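Local coordinates for DHHA1 domain protein (Clostridium perfringens, PDB 3KEW) that probably acts as a zinc-dependent editing domain of the alanyl-tRNA synthetase family, clearing wrongly charged tRNA as free-standing relatives of this kind do, at residues A[155-160]-A[186-191]; A[148-153]-A[207-212]; A[110-115]-A[139-144]; A[5-10]-A[38-43]. All blocks are in the same frame, centred on the assembly; numbering follows the deposited sequence. Where two conformers were deposited one is given.

From the N terminus, contact 4 comes first: it closes a loop of some thirty residues by laying the turn at 5-10 against the loop at 38-43, on the side of the six-stranded barrel near the zinc. The long helix 88-112 then leaves the barrel, and contact 3 joins its C-terminal end to helix 136-152, closing the loop that holds strands 116-121 and 126-131. The last turn of that second helix opens contact 2, which reaches forward to strand 209-217 of the four-stranded sheet. Within the span of contact 2 lies contact 1, a hairpin-like pairing of strands 156-159 and 184-187. Contacts 2 and 3 share helix 136-152, whereas contacts 3 and 4 lie on opposite sides of the chain's centre.

Contact 1 (A[155-160]-A[186-191]); sequences EVKSYA and EIVGLD
Lys157 and Glu186 face each other as an antiparallel hydrogen-bonded pair, with Lys157 N bound to Glu186 O at 2.9 Å and Glu186 N returning to Lys157 O at 2.8 Å. A third backbone bond, Val188 N to Glu155 O at 2.8 Å, carries the pairing past the end of the strand. The packed face belongs to Val156 and Ile187, a non-hydrogen-bonded pair whose side chains are buried against Leu99 of helix 88-112, Ile187 also touching the zinc ligand His102. The other face is looser and more polar. There the extended Glu186 chain runs beside Lys157, and its OE1 accepts a bond from Tyr159 OH at 2.8 Å, met on the anti side and well out of the carboxylate plane. Lys157 NZ stays 4.1 Å from the same OE1, beyond salt-bridge range; a water bridges them, accepting from NZ and donating to OE1. Bent at its third torsion, the lysine sets CE over Val188 CG2 at 3.7 Å, while exposed Glu155 crosses the same methyl. With strand 191-194 this pair forms the small antiparallel sheet that leads into the zinc ligand Cys195, consistent with the second additional domain of threonyl- and alanyl-tRNA synthetases.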
loop_
_atom_site.group_PDB
_atom_site.type_symbol
_atom_site.label_atom_id
_atom_site.label_comp_id
_atom_site.label_asym_id
_atom_site.label_seq_id
_atom_site.Cartn_x
_atom_site.Cartn_y
_atom_site.Cartn_z
ATOM N N GLU A 155 -4.036 -10.465 12.189
ATOM C CA GLU A 155 -2.671 -10.080 11.860
ATOM C C GLU A 155 -2.513 -9.977 10.337
ATOM O O GLU A 155 -2.997 -10.835 9.597
ATOM C CB GLU A 155 -1.686 -11.110 12.421
ATOM C CG GLU A 155 -0.219 -10.691 12.353
ATOM C CD GLU A 155 0.750 -11.824 12.652
ATOM O OE1 GLU A 155 0.312 -12.982 12.827
ATOM O OE2 GLU A 155 1.969 -11.553 12.691
ATOM N N VAL A 156 -1.858 -8.907 9.886
ATOM C CA VAL A 156 -1.503 -8.749 8.482
ATOM C C VAL A 156 0.028 -8.776 8.356
ATOM O O VAL A 156 0.701 -7.819 8.726
ATOM C CB VAL A 156 -2.087 -7.445 7.873
ATOM C CG1 VAL A 156 -1.788 -7.375 6.380
ATOM C CG2 VAL A 156 -3.598 -7.339 8.119
ATOM N N LYS A 157 0.570 -9.872 7.836
ATOM C CA LYS A 157 2.026 -10.014 7.664
ATOM C C LYS A 157 2.500 -9.588 6.272
ATOM O O LYS A 157 1.985 -10.068 5.263
ATOM C CB LYS A 157 2.459 -11.455 7.940
ATOM C CG LYS A 157 1.984 -11.992 9.281
ATOM C CD LYS A 157 2.718 -13.270 9.707
ATOM C CE LYS A 157 2.178 -14.515 9.009
ATOM N NZ LYS A 157 2.691 -15.771 9.627
ATOM N N SER A 158 3.460 -8.665 6.233
ATOM C CA SER A 158 4.166 -8.303 5.002
ATOM C C SER A 158 5.615 -8.788 5.057
ATOM O O SER A 158 6.383 -8.385 5.934
ATOM C CB SER A 158 4.135 -6.791 4.764
ATOM O OG SER A 158 2.811 -6.334 4.595
ATOM N N TYR A 159 5.987 -9.648 4.117
ATOM C CA TYR A 159 7.311 -10.273 4.135
ATOM C C TYR A 159 7.836 -10.615 2.738
ATOM O O TYR A 159 7.062 -10.771 1.793
ATOM C CB TYR A 159 7.338 -11.508 5.059
ATOM C CG TYR A 159 6.298 -12.574 4.774
ATOM C CD1 TYR A 159 6.620 -13.714 4.040
ATOM C CD2 TYR A 159 4.999 -12.459 5.272
ATOM C CE1 TYR A 159 5.664 -14.702 3.785
ATOM C CE2 TYR A 159 4.038 -13.431 5.020
ATOM C CZ TYR A 159 4.374 -14.551 4.280
ATOM O OH TYR A 159 3.405 -15.514 4.043
ATOM N N ALA A 160 9.158 -10.695 2.613
ATOM C CA ALA A 160 9.787 -11.170 1.393
ATOM C C ALA A 160 10.358 -12.543 1.703
ATOM O O ALA A 160 11.428 -12.635 2.315
ATOM C CB ALA A 160 10.875 -10.211 0.943
ATOM N N GLU A 186 -0.133 -11.107 3.704
ATOM C CA GLU A 186 -1.000 -12.171 4.180
ATOM C C GLU A 186 -1.924 -11.686 5.286
ATOM O O GLU A 186 -1.461 -11.314 6.366
ATOM C CB GLU A 186 -0.150 -13.334 4.697
ATOM C CG GLU A 186 -0.946 -14.502 5.286
ATOM C CD GLU A 186 -0.049 -15.569 5.907
ATOM O OE1 GLU A 186 1.191 -15.449 5.810
ATOM O OE2 GLU A 186 -0.586 -16.531 6.494
ATOM N N ILE A 187 -3.230 -11.692 5.024
ATOM C CA ILE A 187 -4.214 -11.482 6.095
ATOM C C ILE A 187 -4.416 -12.835 6.781
ATOM O O ILE A 187 -5.069 -13.717 6.227
ATOM C CB ILE A 187 -5.548 -10.901 5.569
ATOM C CG1 ILE A 187 -5.284 -9.595 4.797
ATOM C CG2 ILE A 187 -6.530 -10.688 6.741
ATOM C CD1 ILE A 187 -6.479 -9.031 4.037
ATOM N N VAL A 188 -3.818 -12.995 7.964
ATOM C CA VAL A 188 -3.716 -14.307 8.622
ATOM C C VAL A 188 -5.082 -14.951 8.853
ATOM O O VAL A 188 -5.922 -14.419 9.582
ATOM C CB VAL A 188 -2.884 -14.250 9.942
ATOM C CG1 VAL A 188 -2.890 -15.597 10.655
ATOM C CG2 VAL A 188 -1.449 -13.826 9.649
ATOM N N GLY A 189 -5.294 -16.083 8.185
ATOM C CA GLY A 189 -6.541 -16.831 8.279
ATOM C C GLY A 189 -7.509 -16.575 7.136
ATOM O O GLY A 189 -8.466 -17.333 6.941
ATOM N N LEU A 190 -7.264 -15.510 6.374
ATOM C CA LEU A 190 -8.175 -15.117 5.302
ATOM C C LEU A 190 -7.573 -15.191 3.901
ATOM O O LEU A 190 -8.118 -15.871 3.033
ATOM C CB LEU A 190 -8.744 -13.714 5.558
ATOM C CG LEU A 190 -9.718 -13.157 4.518
ATOM C CD1 LEU A 190 -11.093 -13.823 4.611
ATOM C CD2 LEU A 190 -9.841 -11.655 4.670
ATOM N N ASP A 191 -6.465 -14.487 3.683
ATOM C CA ASP A 191 -5.951 -14.248 2.330
ATOM C C ASP A 191 -4.420 -14.157 2.299
ATOM O O ASP A 191 -3.790 -13.820 3.297
ATOM C CB ASP A 191 -6.571 -12.956 1.774
ATOM C CG ASP A 191 -6.868 -13.028 0.281
ATOM O OD1 ASP A 191 -7.167 -14.127 -0.244
ATOM O OD2 ASP A 191 -6.820 -11.962 -0.371
HETATM O O HOH W 1 3.058 -17.041 6.861
#

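Contact 2 (A[148-153]-A[207-212]); sequences RLIFEN and QVIKIR
The Phe151 ring meets the carbonyl of Gln207 obliquely, with Phe151 CZ 3.3 Å from Gln207 O; one face of the ring has Ile150 CG2 above its centre. Phe151 was modelled in two conformers, so this ring contact describes one of them. The setting is a helix packed on an antiparallel sheet: the C-terminal turn of helix 136-152 rests against the loop residues leading into strand 209-217 and against its first residue, Ile209, in an outer strand of the four-stranded sheet. Asn153, with positive phi, is the first residue beyond the helix. No hydrogen bond joins the two segments, although neighbouring turns do supply some, since Asn147 ND2 binds Ile209 O. Ile150 points toward this segment and carries the apolar part through two branches. Its CG2, anti to the backbone N, lies 3.6 Å from Gln207 O, so this carbonyl is approached by both a methyl and the ring carbon CZ. Gln207 points its CB away from the helix segment, and its NE2 hydrogen-bonds to Asn229 OD1. The other branch of Ile150 runs extended (chi2 177°) past Val208, while Leu103 and Leu104 of helix 88-112 lie against Ile150 and Ile209, respectively. At its tip, Ile150 CD1 meets Ile209 N and, also at 3.8 Å, the CG2 methyl of Ile209.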
loop_
_atom_site.group_PDB
_atom_site.type_symbol
_atom_site.label_atom_id
_atom_site.label_comp_id
_atom_site.label_asym_id
_atom_site.label_seq_id
_atom_site.Cartn_x
_atom_site.Cartn_y
_atom_site.Cartn_z
ATOM N N ARG A 148 -16.557 -6.887 10.448
ATOM C CA ARG A 148 -16.446 -7.892 11.496
ATOM C C ARG A 148 -15.000 -8.353 11.709
ATOM O O ARG A 148 -14.564 -8.511 12.852
ATOM C CB ARG A 148 -17.345 -9.098 11.205
ATOM C CG ARG A 148 -17.404 -10.083 12.376
ATOM C CD ARG A 148 -18.133 -11.349 12.032
ATOM N NE ARG A 148 -17.371 -12.208 11.124
ATOM C CZ ARG A 148 -16.454 -13.094 11.504
ATOM N NH1 ARG A 148 -16.142 -13.247 12.783
ATOM N NH2 ARG A 148 -15.836 -13.828 10.590
ATOM N N LEU A 149 -14.262 -8.563 10.616
ATOM C CA LEU A 149 -12.862 -8.975 10.722
ATOM C C LEU A 149 -11.927 -7.831 11.137
ATOM O O LEU A 149 -10.870 -8.090 11.715
ATOM C CB LEU A 149 -12.369 -9.676 9.442
ATOM C CG LEU A 149 -12.996 -11.032 9.099
ATOM C CD1 LEU A 149 -12.455 -11.560 7.768
ATOM C CD2 LEU A 149 -12.796 -12.057 10.228
ATOM N N ILE A 150 -12.318 -6.580 10.858
ATOM C CA ILE A 150 -11.623 -5.417 11.419
ATOM C C ILE A 150 -11.657 -5.495 12.951
ATOM O O ILE A 150 -10.617 -5.409 13.626
ATOM C CB ILE A 150 -12.236 -4.065 10.952
ATOM C CG1 ILE A 150 -11.919 -3.799 9.475
ATOM C CG2 ILE A 150 -11.712 -2.905 11.818
ATOM C CD1 ILE A 150 -12.541 -2.517 8.891
ATOM N N PHE A 151 -12.855 -5.715 13.484
ATOM C CA PHE A 151 -12.958 -5.767 14.922
ATOM C C PHE A 151 -12.441 -7.079 15.523
ATOM O O PHE A 151 -12.025 -7.083 16.679
ATOM C CB PHE A 151 -14.331 -5.286 15.404
ATOM C CG PHE A 151 -14.582 -3.831 15.083
ATOM C CD1 PHE A 151 -15.545 -3.463 14.151
ATOM C CD2 PHE A 151 -13.806 -2.832 15.673
ATOM C CE1 PHE A 151 -15.759 -2.123 13.834
ATOM C CE2 PHE A 151 -14.008 -1.492 15.366
ATOM C CZ PHE A 151 -14.990 -1.134 14.445
ATOM N N GLU A 152 -12.361 -8.144 14.724
ATOM C CA GLU A 152 -11.674 -9.378 15.153
ATOM C C GLU A 152 -10.148 -9.204 15.209
ATOM O O GLU A 152 -9.454 -9.988 15.855
ATOM C CB GLU A 152 -12.030 -10.556 14.245
ATOM C CG GLU A 152 -13.417 -11.152 14.472
ATOM C CD GLU A 152 -13.562 -11.840 15.816
ATOM O OE1 GLU A 152 -12.596 -12.488 16.270
ATOM O OE2 GLU A 152 -14.653 -11.737 16.416
ATOM N N ASN A 153 -9.648 -8.178 14.517
ATOM C CA ASN A 153 -8.234 -7.771 14.521
ATOM C C ASN A 153 -7.235 -8.833 14.059
ATOM O O ASN A 153 -6.365 -9.255 14.821
ATOM C CB ASN A 153 -7.820 -7.192 15.888
ATOM C CG ASN A 153 -6.572 -6.327 15.803
ATOM O OD1 ASN A 153 -6.013 -6.122 14.722
ATOM N ND2 ASN A 153 -6.142 -5.795 16.942
ATOM N N GLN A 207 -9.924 0.758 11.007
ATOM C CA GLN A 207 -11.001 1.460 11.755
ATOM C C GLN A 207 -12.388 0.978 11.341
ATOM O O GLN A 207 -13.106 0.348 12.128
ATOM C CB GLN A 207 -10.929 3.002 11.644
ATOM C CG GLN A 207 -9.585 3.666 12.000
ATOM C CD GLN A 207 -9.526 5.139 11.552
ATOM O OE1 GLN A 207 -10.528 5.857 11.595
ATOM N NE2 GLN A 207 -8.358 5.582 11.117
ATOM N N VAL A 208 -12.743 1.281 10.095
ATOM C CA VAL A 208 -14.045 0.976 9.511
ATOM C C VAL A 208 -13.914 0.965 7.976
ATOM O O VAL A 208 -13.058 1.647 7.406
ATOM C CB VAL A 208 -15.129 1.993 10.023
ATOM C CG1 VAL A 208 -14.858 3.404 9.512
ATOM C CG2 VAL A 208 -16.550 1.533 9.708
ATOM N N ILE A 209 -14.740 0.161 7.318
ATOM C CA ILE A 209 -14.810 0.136 5.863
ATOM C C ILE A 209 -16.269 0.273 5.378
ATOM O O ILE A 209 -17.181 -0.415 5.862
ATOM C CB ILE A 209 -14.082 -1.120 5.277
ATOM C CG1 ILE A 209 -13.999 -1.069 3.757
ATOM C CG2 ILE A 209 -14.735 -2.408 5.731
ATOM C CD1 ILE A 209 -12.777 -1.788 3.236
ATOM N N LYS A 210 -16.479 1.193 4.446
ATOM C CA LYS A 210 -17.797 1.430 3.895
ATOM C C LYS A 210 -17.795 1.301 2.378
ATOM O O LYS A 210 -16.972 1.922 1.697
ATOM C CB LYS A 210 -18.289 2.827 4.288
ATOM C CG LYS A 210 -18.730 2.938 5.744
ATOM C CD LYS A 210 -19.215 4.342 6.055
ATOM C CE LYS A 210 -19.738 4.456 7.479
ATOM N NZ LYS A 210 -18.639 4.612 8.460
ATOM N N ILE A 211 -18.721 0.498 1.859
ATOM C CA ILE A 211 -19.001 0.466 0.430
ATOM C C ILE A 211 -19.980 1.596 0.091
ATOM O O ILE A 211 -21.067 1.694 0.665
ATOM C CB ILE A 211 -19.505 -0.927 -0.015
ATOM C CG1 ILE A 211 -18.345 -1.925 0.051
ATOM C CG2 ILE A 211 -20.147 -0.873 -1.420
ATOM C CD1 ILE A 211 -18.725 -3.385 -0.210
ATOM N N ARG A 212 -19.565 2.442 -0.844
ATOM C CA ARG A 212 -20.275 3.662 -1.220
ATOM C C ARG A 212 -21.393 3.405 -2.221
ATOM O O ARG A 212 -22.541 3.815 -2.021
ATOM C CB ARG A 212 -19.283 4.645 -1.853
ATOM C CG ARG A 212 -18.512 5.500 -0.871
ATOM C CD ARG A 212 -19.284 6.767 -0.574
ATOM N NE ARG A 212 -18.519 7.700 0.241
ATOM C CZ ARG A 212 -17.755 8.673 -0.245
ATOM N NH1 ARG A 212 -17.637 8.849 -1.554
ATOM N NH2 ARG A 212 -17.107 9.468 0.590
#

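Contact 3 (A[110-115]-A[139-144]); sequences DLFGAN and IREAEK
Leu111 and Ala142 mark the nearest approach of the two backbones, their CA atoms 7.4 Å apart, where the last turn of helix 88-112 comes up to the N-terminal half of helix 136-152. The first helix stops here: Gly113 takes a positive phi, and the chain turns off toward strand 116-121, with Ala114 hydrogen-bonded through its backbone to Phe108. Leu111 and Phe112 both point toward the second helix. Leu111 reaches it through one methyl, CD1, which touches Glu141 O at 3.7 Å and Ala142 CA at 4.0 Å. The CB of Leu111 also sits over the centre of the Phe112 ring, so one face of that ring is backed by its own neighbour. With CG anti to its carbonyl carbon (chi1 -48°), Phe112 presents its edge to the second helix. There Phe112 CZ lies 3.4 Å from Glu141 OE1 and Phe112 CE2 lies 4.3 Å from Ala142 CB, both partners near the plane of the ring. The ring and the carboxylate are nearly coplanar, 15° apart, although the two side chains cross at about a right angle. Away from this interface, Arg140 NH1 forms a salt bridge with Glu143 OE2 at 3.0 Å, and both residues also bind the backbone of Ile211 in strand 209-217. No hydrogen bond links the two helix segments themselves. Their join therefore rests on van der Waals contact and on the carboxylate oxygen at the phenyl edge, where the slightly positive ring hydrogens would be expected to give a weak electrostatic attraction.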
loop_
_atom_site.group_PDB
_atom_site.type_symbol
_atom_site.label_atom_id
_atom_site.label_comp_id
_atom_site.label_asym_id
_atom_site.label_seq_id
_atom_site.Cartn_x
_atom_site.Cartn_y
_atom_site.Cartn_z
ATOM N N ASP A 110 -14.045 -15.619 0.250
ATOM C CA ASP A 110 -14.318 -16.513 1.376
ATOM C C ASP A 110 -15.814 -16.812 1.521
ATOM O O ASP A 110 -16.198 -17.963 1.721
ATOM C CB ASP A 110 -13.765 -15.938 2.678
ATOM C CG ASP A 110 -14.057 -16.822 3.871
ATOM O OD1 ASP A 110 -14.856 -16.402 4.732
ATOM O OD2 ASP A 110 -13.498 -17.939 3.938
ATOM N N LEU A 111 -16.643 -15.780 1.395
ATOM C CA LEU A 111 -18.088 -15.932 1.544
ATOM C C LEU A 111 -18.771 -16.529 0.311
ATOM O O LEU A 111 -19.548 -17.478 0.438
ATOM C CB LEU A 111 -18.746 -14.596 1.909
ATOM C CG LEU A 111 -18.388 -13.895 3.226
ATOM C CD1 LEU A 111 -19.191 -12.618 3.343
ATOM C CD2 LEU A 111 -18.608 -14.786 4.441
ATOM N N PHE A 112 -18.477 -15.980 -0.870
ATOM C CA PHE A 112 -19.242 -16.293 -2.083
ATOM C C PHE A 112 -18.460 -16.957 -3.218
ATOM O O PHE A 112 -19.040 -17.259 -4.262
ATOM C CB PHE A 112 -19.922 -15.029 -2.626
ATOM C CG PHE A 112 -20.653 -14.236 -1.583
ATOM C CD1 PHE A 112 -21.799 -14.749 -0.971
ATOM C CD2 PHE A 112 -20.195 -12.975 -1.211
ATOM C CE1 PHE A 112 -22.471 -14.016 0.001
ATOM C CE2 PHE A 112 -20.862 -12.232 -0.250
ATOM C CZ PHE A 112 -22.006 -12.750 0.360
ATOM N N GLY A 113 -17.156 -17.169 -3.027
ATOM C CA GLY A 113 -16.288 -17.689 -4.089
ATOM C C GLY A 113 -16.071 -16.710 -5.228
ATOM O O GLY A 113 -15.669 -17.105 -6.325
ATOM N N ALA A 114 -16.331 -15.429 -4.972
ATOM C CA ALA A 114 -16.280 -14.410 -6.008
ATOM C C ALA A 114 -14.868 -13.837 -6.153
ATOM O O ALA A 114 -14.267 -13.381 -5.173
ATOM C CB ALA A 114 -17.276 -13.317 -5.707
ATOM N N ASN A 115 -14.352 -13.850 -7.384
ATOM C CA ASN A 115 -12.973 -13.466 -7.653
ATOM C C ASN A 115 -12.843 -11.980 -7.969
ATOM O O ASN A 115 -13.786 -11.372 -8.431
ATOM C CB ASN A 115 -12.416 -14.311 -8.806
ATOM C CG ASN A 115 -12.205 -15.755 -8.411
ATOM O OD1 ASN A 115 -11.202 -16.096 -7.784
ATOM N ND2 ASN A 115 -13.155 -16.610 -8.765
ATOM N N ILE A 139 -23.326 -7.943 -1.545
ATOM C CA ILE A 139 -22.401 -6.834 -1.366
ATOM C C ILE A 139 -22.412 -6.343 0.085
ATOM O O ILE A 139 -21.347 -6.242 0.721
ATOM C CB ILE A 139 -22.693 -5.713 -2.384
ATOM C CG1 ILE A 139 -22.283 -6.181 -3.788
ATOM C CG2 ILE A 139 -21.977 -4.400 -2.001
ATOM C CD1 ILE A 139 -22.609 -5.213 -4.892
ATOM N N ARG A 140 -23.611 -6.109 0.627
ATOM C CA ARG A 140 -23.754 -5.672 2.028
ATOM C C ARG A 140 -23.309 -6.733 3.036
ATOM O O ARG A 140 -22.825 -6.390 4.110
ATOM C CB ARG A 140 -25.177 -5.182 2.334
ATOM C CG ARG A 140 -25.593 -3.910 1.583
ATOM C CD ARG A 140 -24.717 -2.736 1.910
ATOM N NE ARG A 140 -25.030 -1.591 1.053
ATOM C CZ ARG A 140 -24.277 -0.498 0.944
ATOM N NH1 ARG A 140 -23.145 -0.391 1.627
ATOM N NH2 ARG A 140 -24.657 0.490 0.140
ATOM N N GLU A 141 -23.454 -8.015 2.688
ATOM C CA GLU A 141 -22.927 -9.090 3.536
ATOM C C GLU A 141 -21.389 -9.119 3.571
ATOM O O GLU A 141 -20.788 -9.467 4.595
ATOM C CB GLU A 141 -23.474 -10.450 3.096
ATOM C CG GLU A 141 -24.887 -10.720 3.577
ATOM C CD GLU A 141 -25.516 -11.965 2.959
ATOM O OE1 GLU A 141 -24.857 -12.650 2.143
ATOM O OE2 GLU A 141 -26.684 -12.257 3.294
ATOM N N ALA A 142 -20.756 -8.754 2.456
ATOM C CA ALA A 142 -19.293 -8.695 2.399
ATOM C C ALA A 142 -18.749 -7.498 3.186
ATOM O O ALA A 142 -17.775 -7.637 3.917
ATOM C CB ALA A 142 -18.805 -8.673 0.949
ATOM N N GLU A 143 -19.404 -6.346 3.032
ATOM C CA GLU A 143 -19.149 -5.150 3.843
ATOM C C GLU A 143 -19.242 -5.426 5.353
ATOM O O GLU A 143 -18.377 -5.004 6.125
ATOM C CB GLU A 143 -20.130 -4.042 3.453
ATOM C CG GLU A 143 -19.863 -2.685 4.133
ATOM C CD GLU A 143 -20.960 -1.659 3.882
ATOM O OE1 GLU A 143 -20.637 -0.478 3.644
ATOM O OE2 GLU A 143 -22.153 -2.024 3.924
ATOM N N LYS A 144 -20.284 -6.154 5.755
ATOM C CA LYS A 144 -20.502 -6.530 7.151
ATOM C C LYS A 144 -19.376 -7.419 7.667
ATOM O O LYS A 144 -18.825 -7.178 8.754
ATOM C CB LYS A 144 -21.844 -7.249 7.290
ATOM C CG LYS A 144 -22.440 -7.236 8.685
ATOM C CD LYS A 144 -23.818 -7.900 8.688
ATOM C CE LYS A 144 -24.489 -7.812 10.054
ATOM N NZ LYS A 144 -25.787 -8.549 10.066
#

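Contact 4 (A[5-10]-A[38-43]); sequences KLYYED and AFFPGG
Leu6 and Ala38 bring the two loops together, CA to CA 4.6 Å, where a short 3-10 turn at 6-8 is closed by Glu9 N and Asp10 N, both bound to Leu6 O. Leu6 CB and Ala38 CB touch at 4.0 Å, but Tyr7 makes the largest share of the contact. Its CG sits between the backbone N and the carbonyl carbon (chi1 51°), which turns the ring in among Ala38, Phe39, Phe40 and Pro41. Phe40 sets its edge toward the face of Tyr7 in a T-shaped pair, centroids 5.3 Å apart and planes at 72°. Phe40 CA adds a CH-pi contact, 4.1 Å from the centroid of the Tyr7 ring. Tyr7 CE1 lies 3.1 Å from Phe39 O, and Tyr7 OH meets Pro41 CD at 3.3 Å. Both loops border the six-stranded antiparallel barrel, Tyr7 also touching Val68 and Phe39 packing on Val58 and Val61, and the side chain of Phe40 is about 9 Å from the bound zinc. Tyr8 has Tyr7 CE2 over one face, and its OH lies in the plane of the Phe40 ring, 3.8 Å from Phe40 CE2. That hydroxyl is hydrogen-bonded to the carbonyl of Cys196, next to zinc ligand Cys195, while the Tyr8 ring makes a cation-pi contact with Arg183.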
loop_
_atom_site.group_PDB
_atom_site.type_symbol
_atom_site.label_atom_id
_atom_site.label_comp_id
_atom_site.label_asym_id
_atom_site.label_seq_id
_atom_site.Cartn_x
_atom_site.Cartn_y
_atom_site.Cartn_z
ATOM N N LYS A 5 15.799 0.425 2.338
ATOM C CA LYS A 5 14.385 0.796 2.197
ATOM C C LYS A 5 13.591 0.430 3.459
ATOM O O LYS A 5 13.111 -0.701 3.617
ATOM C CB LYS A 5 13.781 0.209 0.912
ATOM C CG LYS A 5 14.609 0.578 -0.321
ATOM C CD LYS A 5 14.016 0.151 -1.650
ATOM C CE LYS A 5 14.041 -1.344 -1.877
ATOM N NZ LYS A 5 13.642 -1.626 -3.287
ATOM N N LEU A 6 13.459 1.418 4.340
ATOM C CA LEU A 6 12.876 1.245 5.678
ATOM C C LEU A 6 11.393 0.877 5.686
ATOM O O LEU A 6 10.948 0.128 6.557
ATOM C CB LEU A 6 13.127 2.497 6.533
ATOM C CG LEU A 6 14.580 2.738 6.977
ATOM C CD1 LEU A 6 14.751 4.124 7.568
ATOM C CD2 LEU A 6 15.034 1.670 7.977
ATOM N N TYR A 7 10.657 1.378 4.691
ATOM C CA TYR A 7 9.223 1.112 4.520
ATOM C C TYR A 7 8.860 -0.369 4.414
ATOM O O TYR A 7 7.741 -0.754 4.744
ATOM C CB TYR A 7 8.640 1.918 3.343
ATOM C CG TYR A 7 9.374 1.825 2.017
ATOM C CD1 TYR A 7 10.250 2.833 1.609
ATOM C CD2 TYR A 7 9.163 0.746 1.154
ATOM C CE1 TYR A 7 10.917 2.755 0.392
ATOM C CE2 TYR A 7 9.823 0.659 -0.052
ATOM C CZ TYR A 7 10.697 1.662 -0.428
ATOM O OH TYR A 7 11.334 1.573 -1.642
ATOM N N TYR A 8 9.799 -1.189 3.943
ATOM C CA TYR A 8 9.623 -2.640 3.905
ATOM C C TYR A 8 10.184 -3.360 5.143
ATOM O O TYR A 8 10.045 -4.577 5.266
ATOM C CB TYR A 8 10.260 -3.237 2.647
ATOM C CG TYR A 8 9.488 -3.052 1.350
ATOM C CD1 TYR A 8 10.170 -2.906 0.135
ATOM C CD2 TYR A 8 8.085 -3.023 1.329
ATOM C CE1 TYR A 8 9.481 -2.750 -1.072
ATOM C CE2 TYR A 8 7.379 -2.854 0.119
ATOM C CZ TYR A 8 8.086 -2.717 -1.074
ATOM O OH TYR A 8 7.415 -2.553 -2.267
ATOM N N GLU A 9 10.824 -2.615 6.045
ATOM C CA GLU A 9 11.367 -3.187 7.280
ATOM C C GLU A 9 10.431 -2.930 8.459
ATOM O O GLU A 9 10.108 -3.847 9.221
ATOM C CB GLU A 9 12.776 -2.640 7.574
ATOM C CG GLU A 9 13.848 -2.995 6.522
ATOM C CD GLU A 9 13.905 -4.482 6.205
ATOM O OE1 GLU A 9 13.959 -5.300 7.148
ATOM O OE2 GLU A 9 13.889 -4.830 5.003
ATOM N N ASP A 10 10.012 -1.676 8.586
ATOM C CA ASP A 10 9.016 -1.244 9.559
ATOM C C ASP A 10 8.172 -0.147 8.919
ATOM O O ASP A 10 8.610 0.997 8.776
ATOM C CB ASP A 10 9.695 -0.738 10.838
ATOM C CG ASP A 10 8.702 -0.361 11.942
ATOM O OD1 ASP A 10 9.186 -0.022 13.037
ATOM O OD2 ASP A 10 7.459 -0.399 11.743
ATOM N N ALA A 38 12.538 5.942 4.422
ATOM C CA ALA A 38 11.203 5.448 4.736
ATOM C C ALA A 38 10.171 6.044 3.774
ATOM O O ALA A 38 8.974 5.833 3.943
ATOM C CB ALA A 38 10.840 5.773 6.197
ATOM N N PHE A 39 10.636 6.800 2.773
ATOM C CA PHE A 39 9.749 7.347 1.740
ATOM C C PHE A 39 9.448 6.262 0.707
ATOM O O PHE A 39 10.351 5.806 -0.008
ATOM C CB PHE A 39 10.354 8.592 1.060
ATOM C CG PHE A 39 10.431 9.817 1.956
ATOM C CD1 PHE A 39 9.412 10.770 1.946
ATOM C CD2 PHE A 39 11.522 10.022 2.795
ATOM C CE1 PHE A 39 9.460 11.889 2.783
ATOM C CE2 PHE A 39 11.593 11.151 3.624
ATOM C CZ PHE A 39 10.554 12.083 3.622
ATOM N N PHE A 40 8.181 5.835 0.656
ATOM C CA PHE A 40 7.693 4.877 -0.345
ATOM C C PHE A 40 7.644 5.616 -1.678
ATOM O O PHE A 40 7.113 6.739 -1.729
ATOM C CB PHE A 40 6.291 4.390 0.055
ATOM C CG PHE A 40 5.769 3.211 -0.744
ATOM C CD1 PHE A 40 4.471 3.232 -1.263
ATOM C CD2 PHE A 40 6.549 2.074 -0.945
ATOM C CE1 PHE A 40 3.961 2.141 -1.980
ATOM C CE2 PHE A 40 6.055 0.981 -1.663
ATOM C CZ PHE A 40 4.750 1.009 -2.175
ATOM N N PRO A 41 8.256 5.039 -2.736
ATOM C CA PRO A 41 8.174 5.611 -4.094
ATOM C C PRO A 41 6.847 5.337 -4.837
ATOM O O PRO A 41 6.547 6.006 -5.840
ATOM C CB PRO A 41 9.343 4.936 -4.828
ATOM C CG PRO A 41 9.516 3.620 -4.133
ATOM C CD PRO A 41 9.107 3.832 -2.698
ATOM N N GLY A 42 6.068 4.381 -4.332
ATOM C CA GLY A 42 4.892 3.875 -5.032
ATOM C C GLY A 42 5.082 2.412 -5.382
ATOM O O GLY A 42 6.217 1.943 -5.464
ATOM N N GLY A 43 3.980 1.687 -5.587
ATOM C CA GLY A 43 4.036 0.254 -5.903
ATOM C C GLY A 43 2.734 -0.488 -5.646
ATOM O O GLY A 43 2.012 -0.185 -4.698
#